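Local atomic coordinates of phosphoinositol-specific phospholipase C (Pseudomonas sp., PDB entry 5FYP), a protein that probably hydrolyses phosphoinositides at the phosphodiester bond, in a reaction that depends on a bound calcium ion. Residues 3-8 with 43-48; 187-192 with 210-215; 195-200 with 227-232. One frame throughout, in Å; residues are numbered along the deposited sequence.

Interaction 1 of 3, residues 3-8 with 43-48; sequences ESPAFI and SVRTLE. With CA (calcium ion), chain I.
Bent at chi2 (-84°), the side chain of Arg45 swings its guanidinium toward Glu3, which reaches back from the other direction with CG wedged between its backbone N and carbonyl carbon (chi1 71°) and the chain extended beyond. The two charged groups meet side-on in a two-pronged salt bridge. Arg45 NH2 donates to Glu3 OE1 at 2.8 Å, and Arg45 NE donates to Glu3 OE2 at 2.9 Å, both bonds nearly straight and both on the syn side of the carboxylate. The carboxylate and guanidinium are nearly coplanar, as a side-on two-bond grip favours. Glu3 OE2 also accepts from the backbone of Phe112, and Arg45 NH1 is taken up by Leu41 O, with a weak bond to Val44 O besides.

Phe7 stands nearly upright on the guanidinium, the planes 85° apart: its rim atom CZ lies over one guanidinium face, 3.6 Å from Arg45 NH1. One face of the same ring receives Ser43 O, 3.3 Å above the ring plane and over its centre; that carbonyl has its hydrogen bond from Arg294. In the TIM-barrel-related fold of this family, the contact fastens the N-terminal loop, which makes a type I turn from Pro5 to Ile8, to the approach of strand 46-52. With an alanine here instead of Arg45, the Glu3 carboxylate would probably lose its charged mate, and the rim of Phe7 the flat group it stands on.

Farther along this strand Glu48 OE2 binds the calcium ion at 2.4 Å, beside two waters and with Asn27, Asp50 and Asp119 as fellow ligands. Glu48 OE1 turns instead to Arg260, in a salt bridge.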
ATOM      1  N   GLU A   3     -16.370  -5.909 -11.741  1.00 22.20           N
ATOM      2  CA  GLU A   3     -15.718  -5.496 -12.999  1.00 18.10           C
ATOM      3  C   GLU A   3     -15.064  -6.678 -13.698  1.00 18.78           C
ATOM      4  O   GLU A   3     -14.790  -7.698 -13.088  1.00 19.84           O
ATOM      5  CB  GLU A   3     -14.697  -4.386 -12.779  1.00 18.00           C
ATOM      6  CG  GLU A   3     -13.436  -4.810 -12.052  1.00 14.75           C
ATOM      7  CD  GLU A   3     -12.304  -3.790 -12.082  1.00 14.64           C
ATOM      8  OE1 GLU A   3     -12.217  -2.929 -12.999  1.00 18.66           O
ATOM      9  OE2 GLU A   3     -11.480  -3.865 -11.225  1.00 15.90           O
ATOM     10  N   SER A   4     -14.758  -6.518 -14.979  1.00 19.47           N
ATOM     11  CA  SER A   4     -14.117  -7.598 -15.722  1.00 20.20           C
ATOM     12  C   SER A   4     -13.112  -7.140 -16.785  1.00 19.68           C
ATOM     13  O   SER A   4     -13.162  -7.602 -17.928  1.00 24.22           O
ATOM     14  CB  SER A   4     -15.206  -8.507 -16.326  1.00 23.13           C
ATOM     15  OG  SER A   4     -16.066  -7.761 -17.172  1.00 27.87           O
ATOM     16  N   PRO A   5     -12.157  -6.255 -16.427  1.00 19.87           N
ATOM     17  CA  PRO A   5     -11.120  -5.931 -17.406  1.00 21.50           C
ATOM     18  C   PRO A   5     -10.316  -7.195 -17.697  1.00 19.74           C
ATOM     19  O   PRO A   5     -10.142  -8.051 -16.848  1.00 17.25           O
ATOM     20  CB  PRO A   5     -10.270  -4.864 -16.687  1.00 20.61           C
ATOM     21  CG  PRO A   5     -10.465  -5.172 -15.260  1.00 18.39           C
ATOM     22  CD  PRO A   5     -11.876  -5.651 -15.116  1.00 19.35           C
ATOM     23  N   ALA A   6      -9.753  -7.261 -18.882  1.00 17.45           N
ATOM     24  CA  ALA A   6      -9.044  -8.469 -19.350  1.00 20.59           C
ATOM     25  C   ALA A   6      -7.855  -8.858 -18.496  1.00 16.55           C
ATOM     26  O   ALA A   6      -7.517 -10.034 -18.419  1.00 19.41           O
ATOM     27  CB  ALA A   6      -8.612  -8.316 -20.804  1.00 18.23           C
ATOM     28  N   PHE A   7      -7.231  -7.891 -17.838  1.00 13.72           N
ATOM     29  CA  PHE A   7      -6.022  -8.172 -17.085  1.00 12.64           C
ATOM     30  C   PHE A   7      -6.268  -8.921 -15.783  1.00 11.70           C
ATOM     31  O   PHE A   7      -5.302  -9.357 -15.145  1.00 12.95           O
ATOM     32  CB  PHE A   7      -5.151  -6.905 -16.871  1.00 13.34           C
ATOM     33  CG  PHE A   7      -5.676  -5.901 -15.892  1.00 12.81           C
ATOM     34  CD1 PHE A   7      -5.460  -6.064 -14.543  1.00 12.79           C
ATOM     35  CD2 PHE A   7      -6.331  -4.748 -16.325  1.00 12.42           C
ATOM     36  CE1 PHE A   7      -5.882  -5.119 -13.639  1.00 10.95           C
ATOM     37  CE2 PHE A   7      -6.749  -3.802 -15.416  1.00 14.21           C
ATOM     38  CZ  PHE A   7      -6.512  -3.980 -14.066  1.00 14.19           C
ATOM     39  N   ILE A   8      -7.522  -9.049 -15.362  1.00 10.83           N
ATOM     40  CA  ILE A   8      -7.839  -9.728 -14.087  1.00 11.02           C
ATOM     41  C   ILE A   8      -8.304 -11.149 -14.397  1.00 12.45           C
ATOM     42  O   ILE A   8      -9.293 -11.371 -15.074  1.00 14.07           O
ATOM     43  CB  ILE A   8      -8.920  -8.984 -13.291  1.00 11.21           C
ATOM     44  CG1 ILE A   8      -8.419  -7.572 -12.951  1.00 13.03           C
ATOM     45  CG2 ILE A   8      -9.268  -9.775 -12.020  1.00 11.76           C
ATOM     46  CD1 ILE A   8      -9.354  -6.737 -12.131  1.00 14.41           C
ATOM     47  N   SER A  43      -4.415  -0.437 -16.169  1.00 10.88           N
ATOM     48  CA  SER A  43      -3.490  -1.583 -16.239  1.00 11.52           C
ATOM     49  C   SER A  43      -3.355  -2.405 -14.977  1.00 10.34           C
ATOM     50  O   SER A  43      -3.090  -3.591 -15.063  1.00 10.66           O
ATOM     51  CB  SER A  43      -2.092  -1.145 -16.656  1.00 12.35           C
ATOM     52  OG  SER A  43      -2.101  -0.483 -17.894  1.00 15.90           O
ATOM     53  N   VAL A  44      -3.409  -1.760 -13.813  1.00  9.83           N
ATOM     54  CA  VAL A  44      -3.149  -2.412 -12.519  1.00  9.20           C
ATOM     55  C   VAL A  44      -4.118  -1.869 -11.468  1.00  8.55           C
ATOM     56  O   VAL A  44      -4.820  -0.877 -11.698  1.00  9.81           O
ATOM     57  CB  VAL A  44      -1.688  -2.260 -12.043  1.00  9.07           C
ATOM     58  CG1 VAL A  44      -0.713  -2.948 -13.011  1.00  9.96           C
ATOM     59  CG2 VAL A  44      -1.296  -0.808 -11.837  1.00  9.88           C
ATOM     60  N   ARG A  45      -4.103  -2.484 -10.280  1.00  8.45           N
ATOM     61  CA  ARG A  45      -4.918  -2.104  -9.135  1.00  8.59           C
ATOM     62  C   ARG A  45      -4.085  -1.748  -7.907  1.00  8.12           C
ATOM     63  O   ARG A  45      -4.651  -1.530  -6.851  1.00  9.46           O
ATOM     64  CB  ARG A  45      -5.978  -3.161  -8.797  1.00  8.93           C
ATOM     65  CG  ARG A  45      -7.013  -3.352  -9.886  1.00  9.80           C
ATOM     66  CD  ARG A  45      -8.136  -2.350  -9.810  1.00 10.42           C
ATOM     67  NE  ARG A  45      -9.012  -2.416 -11.008  1.00  9.99           N
ATOM     68  CZ  ARG A  45      -8.746  -1.802 -12.152  1.00 11.93           C
ATOM     69  NH1 ARG A  45      -7.659  -1.064 -12.304  1.00 11.40           N
ATOM     70  NH2 ARG A  45      -9.580  -1.909 -13.171  1.00 12.22           N
ATOM     71  N   THR A  46      -2.771  -1.643  -8.072  1.00  8.10           N
ATOM     72  CA  THR A  46      -1.869  -1.263  -6.963  1.00  7.90           C
ATOM     73  C   THR A  46      -0.963  -0.173  -7.456  1.00  7.73           C
ATOM     74  O   THR A  46      -0.197  -0.372  -8.417  1.00  8.50           O
ATOM     75  CB  THR A  46      -1.121  -2.489  -6.428  1.00  8.46           C
ATOM     76  OG1 THR A  46      -2.072  -3.426  -5.901  1.00  9.58           O
ATOM     77  CG2 THR A  46      -0.184  -2.097  -5.286  1.00  8.53           C
ATOM     78  N   LEU A  47      -1.034   0.975  -6.777  1.00  7.95           N
ATOM     79  CA  LEU A  47      -0.362   2.234  -7.172  1.00  8.89           C
ATOM     80  C   LEU A  47       0.519   2.720  -6.054  1.00  8.78           C
ATOM     81  O   LEU A  47       0.596   2.096  -4.996  1.00 11.04           O
ATOM     82  CB  LEU A  47      -1.418   3.327  -7.512  1.00 11.01           C
ATOM     83  CG  LEU A  47      -2.180   3.183  -8.851  1.00 15.45           C
ATOM     84  CD1 LEU A  47      -2.943   1.935  -9.154  1.00 19.86           C
ATOM     85  CD2 LEU A  47      -3.042   4.405  -9.019  1.00 13.83           C
ATOM     86  N   GLU A  48       1.254   3.809  -6.285  1.00  7.67           N
ATOM     87  CA  GLU A  48       2.237   4.306  -5.311  1.00  7.69           C
ATOM     88  C   GLU A  48       2.324   5.820  -5.403  1.00  7.67           C
ATOM     89  O   GLU A  48       2.344   6.376  -6.495  1.00  9.10           O
ATOM     90  CB  GLU A  48       3.617   3.693  -5.541  1.00  7.98           C
ATOM     91  CG  GLU A  48       4.676   4.132  -4.539  1.00  7.84           C
ATOM     92  CD  GLU A  48       5.961   3.338  -4.608  1.00  8.10           C
ATOM     93  OE1 GLU A  48       6.177   2.634  -5.612  1.00  9.15           O
ATOM     94  OE2 GLU A  48       6.768   3.444  -3.640  1.00 10.30           O
TER
HETATM   95 CA    CA I1303       8.457   5.137  -3.674  0.80 12.02          CA
HETATM   96  O   HOH W   1      10.097   3.406  -3.972  1.00 23.49           O
HETATM   97  O   HOH W   2      10.598   6.238  -3.914  1.00 14.45           O

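Interaction 2 of 3, residues 187-192 with 210-215; sequences VLNHSE and FISPVT
Val187 and Phe210, then Leu188 and Ile211, pair in parallel register across a beta-alpha-beta unit, in which helix 193-203 carries the chain from strand 184-189 over to the short strand 210-211 at the edge of its sheet.

Two backbone hydrogen bonds hold the segments together. Leu188 N gives its proton to Phe210 O at 2.8 Å, and Leu188 O accepts from Ser212 N at 3.1 Å, so one residue both donates and accepts toward the neighbouring segment 210-215. Phe210 O takes a CA-H...O contact as well, from Val187 CA at 3.3 Å. Beyond the paired residues the backbones draw apart, and a water fills in, accepting from His190 N and lying 2.8 Å from Ser212 O, to which it probably donates.

Apolar contacts lie on both faces of the sheet. On the face of Val187, its CG1, anti to the backbone N (chi1 -177°), comes to 3.6 Å from Ser212 CB, with Met238 of strand 238-242 touching both residues. On the face of Leu188 and Ile211, the branch ends Leu188 CD2 and Ile211 CG2 are 4.3 Å apart, and Tyr199 of the crossover helix packs against Ile211.

Farther along, a polar and a methyl contact follow. Glu192 N donates to His190 ND1 in the imidazole plane, which helps hold the ring's orientation, while Val214 rests its CG2 methyl 3.6 Å from His190 O.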
ATOM      1  N   VAL A 187      -1.501   1.804   2.413  1.00  6.53           N
ATOM      2  CA  VAL A 187      -0.344   1.140   3.012  1.00  6.34           C
ATOM      3  C   VAL A 187       0.720   2.195   3.262  1.00  6.82           C
ATOM      4  O   VAL A 187       1.021   2.981   2.372  1.00  9.20           O
ATOM      5  CB  VAL A 187       0.193   0.077   2.055  1.00  7.08           C
ATOM      6  CG1 VAL A 187       1.356  -0.683   2.714  1.00  7.77           C
ATOM      7  CG2 VAL A 187      -0.913  -0.887   1.612  1.00  6.69           C
ATOM      8  N   LEU A 188       1.308   2.206   4.442  1.00  6.70           N
ATOM      9  CA  LEU A 188       2.382   3.147   4.783  1.00  6.87           C
ATOM     10  C   LEU A 188       3.739   2.459   4.645  1.00  6.79           C
ATOM     11  O   LEU A 188       3.966   1.378   5.200  1.00  7.15           O
ATOM     12  CB  LEU A 188       2.204   3.641   6.211  1.00  7.53           C
ATOM     13  CG  LEU A 188       3.170   4.726   6.665  1.00  8.38           C
ATOM     14  CD1 LEU A 188       2.980   6.014   5.857  1.00  9.68           C
ATOM     15  CD2 LEU A 188       3.010   4.985   8.143  1.00  9.15           C
ATOM     16  N   ASN A 189       4.637   3.108   3.895  1.00  6.62           N
ATOM     17  CA  ASN A 189       6.044   2.732   3.844  1.00  6.89           C
ATOM     18  C   ASN A 189       6.876   3.932   4.306  1.00  7.16           C
ATOM     19  O   ASN A 189       6.429   5.086   4.222  1.00  7.35           O
ATOM     20  CB  ASN A 189       6.501   2.306   2.437  1.00  7.38           C
ATOM     21  CG  ASN A 189       5.896   1.019   1.917  1.00  7.62           C
ATOM     22  OD1 ASN A 189       5.239   0.210   2.616  1.00 10.60           O
ATOM     23  ND2 ASN A 189       6.156   0.780   0.697  1.00  7.23           N
ATOM     24  N   HIS A 190       8.114   3.652   4.692  1.00  8.13           N
ATOM     25  CA  HIS A 190       9.123   4.663   5.014  1.00  8.32           C
ATOM     26  C   HIS A 190      10.460   3.937   5.032  1.00  8.35           C
ATOM     27  O   HIS A 190      10.495   2.735   5.247  1.00  9.96           O
ATOM     28  CB  HIS A 190       8.811   5.321   6.389  1.00  8.69           C
ATOM     29  CG  HIS A 190       9.618   6.547   6.706  1.00  8.45           C
ATOM     30  ND1 HIS A 190      10.922   6.498   7.123  1.00  9.24           N
ATOM     31  CD2 HIS A 190       9.289   7.858   6.636  1.00  9.49           C
ATOM     32  CE1 HIS A 190      11.367   7.718   7.281  1.00  9.83           C
ATOM     33  NE2 HIS A 190      10.399   8.570   6.981  1.00  9.19           N
ATOM     34  N   SER A 191      11.551   4.646   4.822  0.50  8.72           N
ATOM     35  CA  SER A 191      12.859   3.988   4.946  0.50  9.34           C
ATOM     36  C   SER A 191      13.141   3.493   6.363  0.50  8.85           C
ATOM     37  O   SER A 191      13.903   2.543   6.549  0.50 10.32           O
ATOM     38  CB  SER A 191      13.969   4.919   4.483  0.50  9.77           C
ATOM     39  OG  SER A 191      14.158   5.987   5.370  0.50 12.77           O
ATOM     40  N   GLU A 192      12.532   4.136   7.349  1.00  8.56           N
ATOM     41  CA  GLU A 192      12.756   3.837   8.781  1.00  8.43           C
ATOM     42  C   GLU A 192      11.491   3.271   9.396  1.00  7.78           C
ATOM     43  O   GLU A 192      10.466   3.963   9.480  1.00  8.17           O
ATOM     44  CB  GLU A 192      13.135   5.101   9.533  1.00  9.77           C
ATOM     45  CG  GLU A 192      14.377   5.775   9.028  1.00 12.05           C
ATOM     46  CD  GLU A 192      14.539   7.172   9.589  1.00 15.58           C
ATOM     47  OE1 GLU A 192      14.147   7.424  10.723  1.00 20.66           O
ATOM     48  OE2 GLU A 192      15.122   8.012   8.912  1.00 23.80           O
ATOM     49  N   PHE A 210      -2.652   0.613   6.763  1.00  6.69           N
ATOM     50  CA  PHE A 210      -1.832  -0.563   7.112  1.00  6.42           C
ATOM     51  C   PHE A 210      -0.351  -0.180   7.147  1.00  6.48           C
ATOM     52  O   PHE A 210       0.173   0.333   6.164  1.00  9.75           O
ATOM     53  CB  PHE A 210      -1.981  -1.654   6.041  1.00  6.72           C
ATOM     54  CG  PHE A 210      -3.309  -2.344   6.046  1.00  6.68           C
ATOM     55  CD1 PHE A 210      -4.404  -1.831   5.354  1.00  7.32           C
ATOM     56  CD2 PHE A 210      -3.479  -3.535   6.731  1.00  6.98           C
ATOM     57  CE1 PHE A 210      -5.604  -2.494   5.348  1.00  8.54           C
ATOM     58  CE2 PHE A 210      -4.695  -4.179   6.759  1.00  8.88           C
ATOM     59  CZ  PHE A 210      -5.763  -3.652   6.067  1.00  7.59           C
ATOM     60  N   ILE A 211       0.378  -0.537   8.204  1.00  6.24           N
ATOM     61  CA  ILE A 211       1.817  -0.355   8.194  1.00  6.49           C
ATOM     62  C   ILE A 211       2.513  -1.560   7.556  1.00  6.22           C
ATOM     63  O   ILE A 211       2.101  -2.699   7.749  1.00  7.62           O
ATOM     64  CB  ILE A 211       2.385  -0.059   9.588  1.00  6.93           C
ATOM     65  CG1 ILE A 211       2.127  -1.165  10.614  1.00  8.07           C
ATOM     66  CG2 ILE A 211       1.866   1.284  10.096  1.00  7.50           C
ATOM     67  CD1 ILE A 211       2.975  -1.035  11.862  1.00  8.54           C
ATOM     68  N   SER A 212       3.546  -1.290   6.749  1.00  5.92           N
ATOM     69  CA  SER A 212       4.254  -2.362   6.077  1.00  5.77           C
ATOM     70  C   SER A 212       5.757  -2.156   6.230  1.00  5.87           C
ATOM     71  O   SER A 212       6.358  -1.414   5.457  1.00  6.81           O
ATOM     72  CB  SER A 212       3.863  -2.423   4.613  1.00  6.52           C
ATOM     73  OG  SER A 212       4.520  -3.505   3.993  1.00  7.12           O
ATOM     74  N   PRO A 213       6.342  -2.744   7.274  1.00  5.95           N
ATOM     75  CA  PRO A 213       7.750  -2.437   7.572  1.00  6.35           C
ATOM     76  C   PRO A 213       8.724  -3.043   6.586  1.00  5.73           C
ATOM     77  O   PRO A 213       8.483  -4.095   5.991  1.00  6.20           O
ATOM     78  CB  PRO A 213       7.942  -3.033   8.967  1.00  7.00           C
ATOM     79  CG  PRO A 213       6.932  -4.121   9.051  1.00  7.91           C
ATOM     80  CD  PRO A 213       5.735  -3.593   8.303  1.00  6.26           C
ATOM     81  N   VAL A 214       9.878  -2.384   6.494  1.00  6.37           N
ATOM     82  CA  VAL A 214      11.045  -2.910   5.818  1.00  7.02           C
ATOM     83  C   VAL A 214      11.401  -4.231   6.501  1.00  6.98           C
ATOM     84  O   VAL A 214      11.526  -4.315   7.719  1.00  8.17           O
ATOM     85  CB  VAL A 214      12.233  -1.928   5.914  1.00  8.23           C
ATOM     86  CG1 VAL A 214      13.483  -2.537   5.304  1.00 10.00           C
ATOM     87  CG2 VAL A 214      11.895  -0.597   5.243  1.00  9.05           C
ATOM     88  N   THR A 215      11.570  -5.278   5.674  1.00  6.82           N
ATOM     89  CA  THR A 215      11.672  -6.673   6.144  1.00  6.80           C
ATOM     90  C   THR A 215      12.940  -7.331   5.650  1.00  7.80           C
ATOM     91  O   THR A 215      13.124  -7.419   4.439  1.00  9.35           O
ATOM     92  CB  THR A 215      10.423  -7.398   5.662  1.00  7.38           C
ATOM     93  OG1 THR A 215       9.251  -6.790   6.238  1.00  7.37           O
ATOM     94  CG2 THR A 215      10.406  -8.884   6.011  1.00  8.12           C
TER
HETATM   95  O   HOH W   3       8.238   0.521   4.902  1.00  8.14           O

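Interaction 3 of 3, residues 195-200 with 227-232; sequences KLSQYA and GMSSQS
The N-terminus of helix 230-233 docks on the flank of helix 193-203 through Ser197, whose side chain points into the junction. Its OG, set anti to the backbone N (chi1 -168°), accepts from Ser229 N at 3.1 Å in a bond that is almost straight (168°). Ser232 answers from the first turn of the short helix: its OG donates to Ser197 O at 3.0 Å, in the carbonyl plane and on a lone pair. Ser197 is thus held at both its hydroxyl and its carbonyl oxygen, and the buried Ser232 hydroxyl spends its proton on a carbonyl of the neighbouring helix.

Between these two bonds sits a helix N-cap. Ser229 OG accepts from Ser232 N at 3.0 Å, satisfying an amide of the first turn that has no preceding helical carbonyl. Ser229 serves both helices, its backbone N bonded to Ser197 and its OG shared between Ser232 N and Glu201, farther along helix 193-203.

Carbon and sulfur atoms pack around this polar centre. Met228, bent at chi2 and chi3, curls past Ser197 and brings SD to 4.0 Å from Leu196 CB, and it also touches Ile211 of strand 210-211. On the Ser232 side a methyl lies beside a hydroxyl, with Ala200 CB 3.6 Å from Ser232 OG.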
ATOM      1  N   LYS A 195       9.183   5.256  11.873  1.00  8.47           N
ATOM      2  CA  LYS A 195       8.063   6.117  11.514  1.00  8.49           C
ATOM      3  C   LYS A 195       6.749   5.353  11.465  1.00  7.85           C
ATOM      4  O   LYS A 195       5.693   5.915  11.755  1.00  8.67           O
ATOM      5  CB  LYS A 195       8.312   6.863  10.196  1.00  8.58           C
ATOM      6  CG  LYS A 195       9.075   8.174  10.328  1.00 10.15           C
ATOM      7  CD  LYS A 195      10.433   8.085  10.959  1.00 11.04           C
ATOM      8  CE  LYS A 195      11.153   9.430  10.912  1.00 12.58           C
ATOM      9  NZ  LYS A 195      12.452   9.426  11.604  1.00 15.25           N
ATOM     10  N   LEU A 196       6.805   4.079  11.090  1.00  7.10           N
ATOM     11  CA  LEU A 196       5.636   3.219  11.114  1.00  7.32           C
ATOM     12  C   LEU A 196       5.230   2.916  12.559  1.00  7.40           C
ATOM     13  O   LEU A 196       4.046   2.871  12.877  1.00  7.70           O
ATOM     14  CB  LEU A 196       5.888   1.920  10.339  1.00  7.41           C
ATOM     15  CG  LEU A 196       5.759   2.008   8.815  1.00  8.50           C
ATOM     16  CD1 LEU A 196       6.426   3.149   8.136  1.00  9.78           C
ATOM     17  CD2 LEU A 196       6.171   0.696   8.212  1.00  8.32           C
ATOM     18  N   SER A 197       6.222   2.686  13.423  1.00  7.41           N
ATOM     19  CA  SER A 197       5.939   2.426  14.827  1.00  8.22           C
ATOM     20  C   SER A 197       5.269   3.636  15.490  1.00  8.75           C
ATOM     21  O   SER A 197       4.332   3.479  16.266  1.00  9.63           O
ATOM     22  CB  SER A 197       7.223   2.043  15.534  1.00  8.17           C
ATOM     23  OG  SER A 197       6.938   1.525  16.831  1.00  9.56           O
ATOM     24  N   GLN A 198       5.732   4.815  15.115  1.00  8.43           N
ATOM     25  CA  GLN A 198       5.147   6.050  15.639  1.00  9.43           C
ATOM     26  C   GLN A 198       3.679   6.181  15.189  1.00  8.90           C
ATOM     27  O   GLN A 198       2.817   6.574  15.970  1.00  9.84           O
ATOM     28  CB  GLN A 198       5.955   7.242  15.164  1.00 10.07           C
ATOM     29  CG  GLN A 198       7.322   7.335  15.836  1.00 11.26           C
ATOM     30  CD  GLN A 198       8.336   8.137  15.038  1.00 12.45           C
ATOM     31  OE1 GLN A 198       8.006   8.859  14.110  1.00 16.75           O
ATOM     32  NE2 GLN A 198       9.572   8.037  15.417  1.00 16.99           N
ATOM     33  N   TYR A 199       3.424   5.883  13.912  1.00  8.59           N
ATOM     34  CA  TYR A 199       2.059   5.930  13.394  1.00  7.90           C
ATOM     35  C   TYR A 199       1.151   4.956  14.154  1.00  8.46           C
ATOM     36  O   TYR A 199       0.070   5.326  14.619  1.00  9.27           O
ATOM     37  CB  TYR A 199       2.084   5.653  11.892  1.00  8.57           C
ATOM     38  CG  TYR A 199       0.697   5.501  11.318  1.00  8.39           C
ATOM     39  CD1 TYR A 199      -0.049   6.619  10.927  1.00  8.47           C
ATOM     40  CD2 TYR A 199       0.108   4.261  11.206  1.00  8.65           C
ATOM     41  CE1 TYR A 199      -1.344   6.494  10.468  1.00  8.67           C
ATOM     42  CE2 TYR A 199      -1.189   4.106  10.729  1.00  8.37           C
ATOM     43  CZ  TYR A 199      -1.921   5.243  10.377  1.00  8.56           C
ATOM     44  OH  TYR A 199      -3.198   5.068   9.948  1.00  9.10           O
ATOM     45  N   ALA A 200       1.590   3.709  14.313  1.00  8.18           N
ATOM     46  CA  ALA A 200       0.772   2.708  14.970  1.00  8.54           C
ATOM     47  C   ALA A 200       0.558   3.020  16.446  1.00  9.18           C
ATOM     48  O   ALA A 200      -0.526   2.782  16.984  1.00 10.73           O
ATOM     49  CB  ALA A 200       1.370   1.317  14.791  1.00  8.96           C
ATOM     50  N   GLY A 227      13.362  -1.726  14.588  1.00  7.46           N
ATOM     51  CA  GLY A 227      13.003  -0.335  14.624  1.00  8.11           C
ATOM     52  C   GLY A 227      11.633  -0.007  15.180  1.00  7.78           C
ATOM     53  O   GLY A 227      11.242   1.166  15.160  1.00  9.78           O
ATOM     54  N   MET A 228      10.878  -1.009  15.651  1.00  7.31           N
ATOM     55  CA  MET A 228       9.531  -0.788  16.183  1.00  6.89           C
ATOM     56  C   MET A 228       9.414  -1.337  17.582  1.00  7.13           C
ATOM     57  O   MET A 228      10.109  -2.267  18.001  1.00  7.95           O
ATOM     58  CB  MET A 228       8.440  -1.407  15.310  1.00  7.30           C
ATOM     59  CG  MET A 228       8.588  -1.041  13.822  1.00  7.30           C
ATOM     60  SD  MET A 228       7.022  -0.865  12.944  1.00  8.58           S
ATOM     61  CE  MET A 228       6.271  -2.430  13.331  1.00  8.13           C
ATOM     62  N   SER A 229       8.418  -0.821  18.289  1.00  7.13           N
ATOM     63  CA  SER A 229       8.026  -1.434  19.547  1.00  7.56           C
ATOM     64  C   SER A 229       7.310  -2.771  19.310  1.00  7.37           C
ATOM     65  O   SER A 229       6.779  -3.060  18.233  1.00  7.22           O
ATOM     66  CB  SER A 229       7.082  -0.515  20.304  1.00  8.40           C
ATOM     67  OG  SER A 229       5.868  -0.341  19.581  1.00  8.58           O
ATOM     68  N   SER A 230       7.286  -3.597  20.344  0.50  7.75           N
ATOM     69  CA  SER A 230       6.475  -4.799  20.328  0.50  7.37           C
ATOM     70  C   SER A 230       4.979  -4.480  20.075  0.50  7.56           C
ATOM     71  O   SER A 230       4.286  -5.137  19.297  0.50  7.57           O
ATOM     72  CB  SER A 230       6.696  -5.569  21.611  0.50  7.35           C
ATOM     73  OG  SER A 230       5.926  -6.731  21.574  0.50  6.63           O
ATOM     74  N   GLN A 231       4.472  -3.442  20.728  1.00  8.40           N
ATOM     75  CA  GLN A 231       3.064  -3.084  20.545  1.00  9.12           C
ATOM     76  C   GLN A 231       2.769  -2.748  19.065  1.00  7.74           C
ATOM     77  O   GLN A 231       1.796  -3.239  18.488  1.00  8.48           O
ATOM     78  CB  GLN A 231       2.730  -1.875  21.403  1.00 12.24           C
ATOM     79  CG  GLN A 231       1.358  -1.292  21.171  1.00 18.91           C
ATOM     80  CD  GLN A 231       1.159   0.050  21.872  1.00 25.51           C
ATOM     81  OE1 GLN A 231       1.878   0.348  22.817  1.00 39.20           O
ATOM     82  NE2 GLN A 231       0.197   0.864  21.427  1.00 19.32           N
ATOM     83  N   SER A 232       3.619  -1.933  18.454  1.00  7.55           N
ATOM     84  CA  SER A 232       3.399  -1.605  17.044  1.00  7.39           C
ATOM     85  C   SER A 232       3.548  -2.805  16.129  1.00  6.97           C
ATOM     86  O   SER A 232       2.849  -2.934  15.103  1.00  7.02           O
ATOM     87  CB  SER A 232       4.304  -0.488  16.592  1.00  8.48           C
ATOM     88  OG  SER A 232       3.915   0.697  17.252  1.00 10.00           O
TER

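Overall arrangement
Along the chain interaction 1 closes before the other two open, whereas the segments of interactions 2 and 3 alternate. The centres of interactions 2 and 3 are 10 Å apart, and they touch: helix 193-203, which supplies one side of interaction 3, is the crossover between the strands paired in interaction 2, and Leu196 CD2 packs 3.5 Å from Ser212 O. Interaction 1 lies across the chain's centre, about 23 Å from interaction 2 and 32 Å from interaction 3 between centres. Yet interactions 1 and 2 reach the same sheet, whose strands 46-52 and 114-120 carry the calcium ligands Glu48, Asp50 and Asp119, so both join the sheet on which most of the metal site is built.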